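Local coordinates for CAS3 Metal dependent phosphohydrolase (Methanocaldococcus jannaschii, PDB 3S4L), which cuts single-stranded DNA in a magnesium-dependent reaction, and single-stranded RNA without added metal, as the HD nuclease of CRISPR interference, at residues E8-F12 against K70-Q76; A96-Y100 against A113-A117. All coordinates share one frame; numbering follows the deposited sequence.

Overall arrangement
Both contacts are largely buried, but they lie at different depths: the centre of contact 2 lies about 6 Å from that of the chain, the centre of contact 1 about 15 Å, with exposed Phe12 at its margin. They share no helix. Contact 1 ties the N-terminal loop to the turn before helix 73-80 and the start of that helix; contact 2 packs helix 91-107, the next helix along the chain, against helix 110-121. Their centres are 20 Å apart. The chemistry follows the place: loop backbone in contact 1 is met by amide and ammonium groups, whereas two regular helices in contact 2 meet through methyl groups and one tyrosine ring. Metal ligands lie close in sequence to both.

Contact 1: E8-F12 against K70-Q76; sequences EVLAF and KASKIYQ
The side-chain amide of Gln76 takes hold of Leu10 at both of its backbone polar atoms. Leu10 N donates a hydrogen bond to Gln76 OE1 (2.8 Å), almost straight at 176°, though tilted from the plane of the glutamine's side-chain carbonyl. Gln76 NE2 returns a bond to Leu10 O (2.9 Å), arriving in the carbonyl plane on a lone pair. The second hydrogen of the same NE2 goes to Lys70 O (2.7 Å), this time from above the carbonyl plane; with both partners in the amide plane, the group is fixed in its rotation. A bend at chi2 (-58°) turns the glutamine back to reach Lys70 O. This binds the N-terminal loop to the first turn of helix 73-80 and to the short 3-10 turn after Asp67, the metal-binding aspartate of the HD motif. Charge comes in through Lys70: its extended chain carries NZ to Ala11 O (3.0 Å), and NZ also lies over one face of the Phe12 ring, a cation-pi contact 4.2 Å from the centroid. Lys70 NZ makes a long, weak ion pair with Asp67 OD1 as well. Water joins Ala11 O to Tyr75 OH. Between the two segments, the apolar contact is Val9 CG1 on Ala71 CB (4.0 Å), with Leu162 of helix 159-167 touching both residues.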
loop_
_atom_site.group_PDB
_atom_site.type_symbol
_atom_site.label_atom_id
_atom_site.label_comp_id
_atom_site.label_asym_id
_atom_site.label_seq_id
_atom_site.Cartn_x
_atom_site.Cartn_y
_atom_site.Cartn_z
ATOM N N GLU A 8 17.034 9.094 -9.694
ATOM C CA GLU A 8 15.616 9.304 -9.399
ATOM C C GLU A 8 14.989 8.107 -8.667
ATOM O O GLU A 8 15.373 6.960 -8.905
ATOM C CB GLU A 8 14.863 9.588 -10.706
ATOM C CG GLU A 8 13.889 10.765 -10.643
ATOM C CD GLU A 8 14.232 11.764 -9.548
ATOM O OE1 GLU A 8 15.156 12.585 -9.747
ATOM O OE2 GLU A 8 13.573 11.719 -8.483
ATOM N N VAL A 9 14.024 8.370 -7.785
ATOM C CA VAL A 9 13.257 7.295 -7.154
ATOM C C VAL A 9 12.470 6.532 -8.223
ATOM O O VAL A 9 11.529 7.061 -8.810
ATOM C CB VAL A 9 12.302 7.841 -6.084
ATOM C CG1 VAL A 9 11.703 6.690 -5.278
ATOM C CG2 VAL A 9 13.048 8.798 -5.167
ATOM N N LEU A 10 12.874 5.291 -8.488
ATOM C CA LEU A 10 12.368 4.555 -9.651
ATOM C C LEU A 10 11.238 3.566 -9.346
ATOM O O LEU A 10 11.244 2.908 -8.301
ATOM C CB LEU A 10 13.522 3.829 -10.364
ATOM C CG LEU A 10 14.572 4.713 -11.048
ATOM C CD1 LEU A 10 15.625 3.889 -11.791
ATOM C CD2 LEU A 10 13.899 5.699 -12.017
ATOM N N ALA A 11 10.265 3.484 -10.261
ATOM C CA ALA A 11 9.249 2.433 -10.219
ATOM C C ALA A 11 9.764 1.258 -11.044
ATOM O O ALA A 11 9.563 0.094 -10.684
ATOM C CB ALA A 11 7.894 2.937 -10.776
ATOM N N PHE A 12 10.420 1.589 -12.159
ATOM C CA PHE A 12 11.055 0.623 -13.053
ATOM C C PHE A 12 12.307 1.274 -13.614
ATOM O O PHE A 12 12.433 2.502 -13.581
ATOM C CB PHE A 12 10.142 0.272 -14.235
ATOM C CG PHE A 12 8.755 -0.119 -13.840
ATOM C CD1 PHE A 12 8.466 -1.425 -13.489
ATOM C CD2 PHE A 12 7.736 0.821 -13.822
ATOM C CE1 PHE A 12 7.173 -1.788 -13.123
ATOM C CE2 PHE A 12 6.443 0.465 -13.454
ATOM C CZ PHE A 12 6.162 -0.843 -13.107
ATOM N N LYS A 70 8.622 0.714 -2.720
ATOM C CA LYS A 70 9.720 0.750 -3.683
ATOM C C LYS A 70 10.755 1.826 -3.341
ATOM O O LYS A 70 11.898 1.767 -3.804
ATOM C CB LYS A 70 9.206 0.934 -5.116
ATOM C CG LYS A 70 8.505 -0.296 -5.709
ATOM C CD LYS A 70 8.019 -0.014 -7.160
ATOM C CE LYS A 70 7.309 -1.214 -7.797
ATOM N NZ LYS A 70 7.175 -1.047 -9.293
ATOM N N ALA A 71 10.362 2.824 -2.559
ATOM C CA ALA A 71 11.335 3.831 -2.156
ATOM C C ALA A 71 12.269 3.315 -1.051
ATOM O O ALA A 71 13.028 4.093 -0.482
ATOM C CB ALA A 71 10.655 5.136 -1.735
ATOM N N SER A 72 12.214 2.010 -0.760
ATOM C CA SER A 72 13.216 1.370 0.122
ATOM C C SER A 72 14.558 1.381 -0.588
ATOM O O SER A 72 14.619 1.100 -1.788
ATOM C CB SER A 72 12.843 -0.087 0.424
ATOM O OG SER A 72 11.582 -0.188 1.074
ATOM N N LYS A 73 15.633 1.702 0.131
ATOM C CA LYS A 73 16.955 1.732 -0.484
ATOM C C LYS A 73 17.297 0.443 -1.232
ATOM O O LYS A 73 17.831 0.485 -2.343
ATOM C CB LYS A 73 18.028 2.098 0.538
ATOM C CG LYS A 73 17.818 3.497 1.073
ATOM C CD LYS A 73 19.035 4.022 1.766
ATOM C CE LYS A 73 18.989 3.714 3.244
ATOM N NZ LYS A 73 20.233 4.206 3.930
ATOM N N ILE A 74 16.960 -0.690 -0.629
ATOM C CA ILE A 74 17.191 -2.005 -1.221
ATOM C C ILE A 74 16.435 -2.135 -2.562
ATOM O O ILE A 74 17.001 -2.539 -3.586
ATOM C CB ILE A 74 16.757 -3.113 -0.218
ATOM C CG1 ILE A 74 16.764 -4.498 -0.855
ATOM C CG2 ILE A 74 15.352 -2.837 0.287
ATOM C CD1 ILE A 74 18.137 -4.992 -1.262
ATOM N N TYR A 75 15.157 -1.786 -2.569
ATOM C CA TYR A 75 14.407 -1.896 -3.815
ATOM C C TYR A 75 15.042 -1.021 -4.912
ATOM O O TYR A 75 15.228 -1.455 -6.055
ATOM C CB TYR A 75 12.906 -1.580 -3.626
ATOM C CG TYR A 75 12.098 -2.157 -4.774
ATOM C CD1 TYR A 75 12.033 -1.502 -6.014
ATOM C CD2 TYR A 75 11.460 -3.386 -4.652
ATOM C CE1 TYR A 75 11.323 -2.058 -7.096
ATOM C CE2 TYR A 75 10.756 -3.949 -5.715
ATOM C CZ TYR A 75 10.694 -3.285 -6.938
ATOM O OH TYR A 75 9.990 -3.837 -7.992
ATOM N N GLN A 76 15.398 0.207 -4.553
ATOM C CA GLN A 76 16.002 1.122 -5.519
ATOM C C GLN A 76 17.293 0.550 -6.078
ATOM O O GLN A 76 17.559 0.650 -7.265
ATOM C CB GLN A 76 16.258 2.486 -4.888
ATOM C CG GLN A 76 14.988 3.247 -4.653
ATOM C CD GLN A 76 14.222 3.443 -5.953
ATOM O OE1 GLN A 76 14.738 4.026 -6.903
ATOM N NE2 GLN A 76 12.993 2.940 -6.003
HETATM O O HOH W 1 10.092 -2.754 -10.434
#

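Contact 2: A96-Y100 against A113-A117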
loop_
_atom_site.group_PDB
_atom_site.type_symbol
_atom_site.label_atom_id
_atom_site.label_comp_id
_atom_site.label_asym_id
_atom_site.label_seq_id
_atom_site.Cartn_x
_atom_site.Cartn_y
_atom_site.Cartn_z
ATOM N N ALA A 96 2.276 -1.195 3.039
ATOM C CA ALA A 96 1.158 -1.380 3.966
ATOM C C ALA A 96 1.337 -0.558 5.234
ATOM O O ALA A 96 0.374 0.015 5.762
ATOM C CB ALA A 96 0.969 -2.861 4.312
ATOM N N TYR A 97 2.571 -0.509 5.723
ATOM C CA TYR A 97 2.894 0.250 6.933
ATOM C C TYR A 97 2.614 1.726 6.748
ATOM O O TYR A 97 1.890 2.310 7.541
ATOM C CB TYR A 97 4.353 0.036 7.344
ATOM C CG TYR A 97 4.835 0.928 8.488
ATOM C CD1 TYR A 97 4.714 0.521 9.816
ATOM C CD2 TYR A 97 5.461 2.146 8.236
ATOM C CE1 TYR A 97 5.188 1.319 10.875
ATOM C CE2 TYR A 97 5.921 2.956 9.280
ATOM C CZ TYR A 97 5.781 2.535 10.596
ATOM O OH TYR A 97 6.239 3.332 11.624
ATOM N N TYR A 98 3.161 2.335 5.696
ATOM C CA TYR A 98 2.923 3.765 5.492
ATOM C C TYR A 98 1.464 4.066 5.121
ATOM O O TYR A 98 0.906 5.107 5.492
ATOM C CB TYR A 98 3.874 4.350 4.452
ATOM C CG TYR A 98 5.261 4.502 4.981
ATOM C CD1 TYR A 98 5.565 5.510 5.891
ATOM C CD2 TYR A 98 6.272 3.625 4.592
ATOM C CE1 TYR A 98 6.851 5.641 6.407
ATOM C CE2 TYR A 98 7.567 3.760 5.083
ATOM C CZ TYR A 98 7.841 4.761 5.990
ATOM O OH TYR A 98 9.106 4.884 6.466
ATOM N N THR A 99 0.852 3.147 4.386
ATOM C CA THR A 99 -0.525 3.336 3.960
ATOM C C THR A 99 -1.405 3.413 5.185
ATOM O O THR A 99 -2.273 4.278 5.293
ATOM C CB THR A 99 -0.997 2.198 3.044
ATOM O OG1 THR A 99 -0.253 2.244 1.819
ATOM C CG2 THR A 99 -2.488 2.330 2.744
ATOM N N TYR A 100 -1.172 2.505 6.120
ATOM C CA TYR A 100 -1.996 2.462 7.302
ATOM C C TYR A 100 -1.942 3.790 8.063
ATOM O O TYR A 100 -2.981 4.358 8.408
ATOM C CB TYR A 100 -1.573 1.323 8.224
ATOM C CG TYR A 100 -2.363 1.351 9.502
ATOM C CD1 TYR A 100 -1.886 2.013 10.627
ATOM C CD2 TYR A 100 -3.608 0.746 9.574
ATOM C CE1 TYR A 100 -2.633 2.050 11.818
ATOM C CE2 TYR A 100 -4.361 0.777 10.742
ATOM C CZ TYR A 100 -3.867 1.428 11.860
ATOM O OH TYR A 100 -4.615 1.449 13.015
ATOM N N ALA A 113 -8.397 2.275 7.681
ATOM C CA ALA A 113 -6.938 2.253 7.532
ATOM C C ALA A 113 -6.404 0.813 7.504
ATOM O O ALA A 113 -5.531 0.457 6.697
ATOM C CB ALA A 113 -6.300 3.036 8.660
ATOM N N PHE A 114 -6.935 -0.027 8.385
ATOM C CA PHE A 114 -6.550 -1.427 8.366
ATOM C C PHE A 114 -6.886 -2.048 7.017
ATOM O O PHE A 114 -6.040 -2.683 6.386
ATOM C CB PHE A 114 -7.231 -2.219 9.488
ATOM C CG PHE A 114 -6.984 -3.710 9.412
ATOM C CD1 PHE A 114 -7.924 -4.560 8.835
ATOM C CD2 PHE A 114 -5.811 -4.261 9.907
ATOM C CE1 PHE A 114 -7.696 -5.944 8.766
ATOM C CE2 PHE A 114 -5.575 -5.636 9.834
ATOM C CZ PHE A 114 -6.519 -6.473 9.263
ATOM N N ILE A 115 -8.125 -1.874 6.566
ATOM C CA ILE A 115 -8.537 -2.541 5.340
ATOM C C ILE A 115 -7.769 -2.013 4.127
ATOM O O ILE A 115 -7.487 -2.750 3.186
ATOM C CB ILE A 115 -10.019 -2.390 5.064
ATOM C CG1 ILE A 115 -10.359 -3.154 3.813
ATOM C CG2 ILE A 115 -10.354 -0.960 4.742
ATOM C CD1 ILE A 115 -11.613 -2.680 3.190
ATOM N N GLY A 116 -7.448 -0.724 4.141
ATOM C CA GLY A 116 -6.663 -0.148 3.059
ATOM C C GLY A 116 -5.258 -0.718 3.085
ATOM O O GLY A 116 -4.742 -1.126 2.053
ATOM N N ALA A 117 -4.651 -0.765 4.270
ATOM C CA ALA A 117 -3.283 -1.255 4.401
ATOM C C ALA A 117 -3.165 -2.727 4.001
ATOM O O ALA A 117 -2.183 -3.137 3.372
ATOM C CB ALA A 117 -2.770 -1.047 5.832
#
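Ala117 brings its methyl group up against helix 96-100, with CB 3.3 Å from Ala96 O and 3.6 Å from Tyr100 CB. In return Ala96 CB rests 3.3 Å from Ala117 O, so each alanine methyl meets the other's carbonyl oxygen. One turn further along, Tyr100 reaches across: CG stands opposite the backbone N (chi1 175°), which swings the ring across to helix 113-117, where its CD2-CE2 edge does the touching. CE2 lies 3.6 Å from Ala113 CB, and the backbone of Phe114 comes in at the ring edge, its CA in the ring plane. Ala113 CB also touches Tyr100 O, at 3.6 Å. Thr99 turns its methyl inward, CG2 lying 4.0 Å from Ala117 CA and next to Gly116, while OG1 bonds back to Ser95 O within its own helix. Small residues let the axes of the two segments come within 8.4 Å at 152°, nearly antiparallel. Beyond this layer, Phe187 of helix 181-197 meets the Tyr100 ring, and Met191 packs on Phe114 and Ala117. The result is a helical hairpin in the mainly helical HD-domain core: His91 begins one arm, and His123 and His124 follow the other, three of the four residues, with Asp67, that make up the calcium site.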